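Local coordinates for ribosomal protein uL16 3-hydroxylase (Escherichia coli, PDB 4CCL) that hydroxylates an arginine of ribosomal protein uL16 as an iron- and 2-oxoglutarate-dependent, growth-regulating oxygenase, at residues D50-S55 with P157-V162. Numbering follows the deposited sequence.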
# COMPACT_ATOMS: atom_id res chain seq x y z
N ASP B 50 24.61 -9.13 10.38
CA ASP B 50 23.75 -8.74 11.49
C ASP B 50 24.11 -9.63 12.68
O ASP B 50 23.88 -10.84 12.66
CB ASP B 50 22.27 -8.93 11.11
CG ASP B 50 21.31 -8.45 12.20
OD1 ASP B 50 21.71 -8.33 13.38
OD2 ASP B 50 20.13 -8.19 11.87
N SER B 51 24.64 -9.01 13.73
CA SER B 51 25.02 -9.73 14.93
C SER B 51 24.72 -8.88 16.16
O SER B 51 24.63 -7.66 16.07
CB SER B 51 26.50 -10.11 14.90
OG SER B 51 27.33 -8.96 14.84
N ARG B 52 24.57 -9.54 17.31
CA ARG B 52 24.34 -8.83 18.56
C ARG B 52 24.84 -9.60 19.78
O ARG B 52 24.91 -10.82 19.77
CB ARG B 52 22.85 -8.49 18.71
CG ARG B 52 21.91 -9.66 18.51
CD ARG B 52 20.47 -9.18 18.33
NE ARG B 52 19.64 -9.46 19.49
CZ ARG B 52 18.39 -9.03 19.63
NH1 ARG B 52 17.83 -8.29 18.68
NH2 ARG B 52 17.70 -9.32 20.73
N LEU B 53 25.19 -8.86 20.83
CA LEU B 53 25.56 -9.43 22.11
C LEU B 53 24.45 -9.20 23.11
O LEU B 53 23.99 -8.06 23.30
CB LEU B 53 26.85 -8.79 22.63
CG LEU B 53 28.15 -9.57 22.45
CD1 LEU B 53 29.29 -8.85 23.15
CD2 LEU B 53 28.01 -10.98 22.97
N VAL B 54 24.00 -10.27 23.75
CA VAL B 54 23.01 -10.16 24.80
C VAL B 54 23.61 -10.65 26.11
O VAL B 54 23.98 -11.81 26.25
CB VAL B 54 21.74 -10.98 24.49
CG1 VAL B 54 20.70 -10.78 25.57
CG2 VAL B 54 21.19 -10.60 23.13
N SER B 55 23.71 -9.74 27.08
CA SER B 55 24.25 -10.09 28.38
C SER B 55 23.25 -9.76 29.47
O SER B 55 22.42 -8.87 29.31
CB SER B 55 25.57 -9.35 28.63
OG SER B 55 25.38 -7.95 28.50
N PRO B 157 14.85 -1.99 25.38
CA PRO B 157 14.06 -1.62 24.21
C PRO B 157 14.32 -2.51 23.00
O PRO B 157 13.45 -2.67 22.15
CB PRO B 157 14.53 -0.19 23.91
CG PRO B 157 14.94 0.34 25.24
CD PRO B 157 15.54 -0.83 25.98
N ASP B 158 15.52 -3.08 22.93
CA ASP B 158 15.92 -3.88 21.79
C ASP B 158 15.70 -5.38 21.99
O ASP B 158 16.05 -6.19 21.13
CB ASP B 158 17.38 -3.61 21.45
CG ASP B 158 17.62 -3.53 19.96
OD1 ASP B 158 17.21 -2.53 19.35
OD2 ASP B 158 18.21 -4.48 19.41
N LEU B 159 15.12 -5.75 23.13
CA LEU B 159 15.05 -7.14 23.54
C LEU B 159 13.66 -7.53 24.04
O LEU B 159 13.17 -6.97 25.02
CB LEU B 159 16.12 -7.39 24.61
CG LEU B 159 16.42 -8.77 25.20
CD1 LEU B 159 15.59 -9.02 26.45
CD2 LEU B 159 16.25 -9.88 24.18
N LEU B 160 13.03 -8.50 23.37
CA LEU B 160 11.68 -8.93 23.73
C LEU B 160 11.67 -10.16 24.63
O LEU B 160 12.38 -11.14 24.37
CB LEU B 160 10.85 -9.23 22.47
CG LEU B 160 9.88 -8.16 21.98
CD1 LEU B 160 8.94 -7.71 23.10
CD2 LEU B 160 10.65 -6.98 21.41
N GLN B 161 10.86 -10.11 25.68
CA GLN B 161 10.73 -11.23 26.61
C GLN B 161 9.30 -11.39 27.12
O GLN B 161 8.47 -10.50 26.97
CB GLN B 161 11.68 -11.05 27.80
CG GLN B 161 13.13 -11.37 27.49
CD GLN B 161 14.01 -11.31 28.73
OE1 GLN B 161 13.53 -11.05 29.83
NE2 GLN B 161 15.30 -11.56 28.55
N VAL B 162 9.03 -12.55 27.71
CA VAL B 162 7.77 -12.77 28.39
C VAL B 162 8.04 -13.04 29.87
O VAL B 162 9.19 -13.10 30.29
CB VAL B 162 7.01 -13.98 27.80
CG1 VAL B 162 6.65 -13.72 26.35
CG2 VAL B 162 7.84 -15.25 27.93
O HOH W 1 14.93 -7.18 18.17
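R52 reaches from its strand to D158 and L159 with the guanidinium group, and no direct hydrogen bond joins the two segments. The electrostatic part is a long salt bridge, R52 NH1 to D158 OD2 at 3.9 Å. OD2 stands off the plane of the guanidinium, where no N-H is directed, and the pair is held by electrostatics without a hydrogen bond, the carboxylate plane being turned 42° from the guanidinium. The backbone carbonyl of D158 also approaches the group, its O lying obliquely 3.6 Å from R52 NH2.

A water supplies the hydrogen-bonded link. It sits in the guanidinium plane and accepts from R52 NH1 at 3.1 Å, then donates a weak bond to D158 O at 3.3 Å. The carboxylate near NH1 probably favours the charged form of the guanidinium, while the water takes up one of its N-H groups.

The van der Waals part falls to L159, whose side chain crosses that of R52 at about a right angle. Its first bond does not point at the strand, but with CG anti to the backbone N (chi1 -175°) the chain extends and CD2 arrives at the guanidinium edge, 3.8 Å from R52 NH2. H65 of the neighbouring strand 60-65 touches both R52 and D158, while V63 packs on L159. The side chain of L159 lies about 11 Å from a bound manganese ion.

The contact ties strand 51-57, next to the edge of the large antiparallel sheet, to a loop and the short strand 159-161 of the JmjC domain, whose core is the double-stranded beta-helix of the cupin fold.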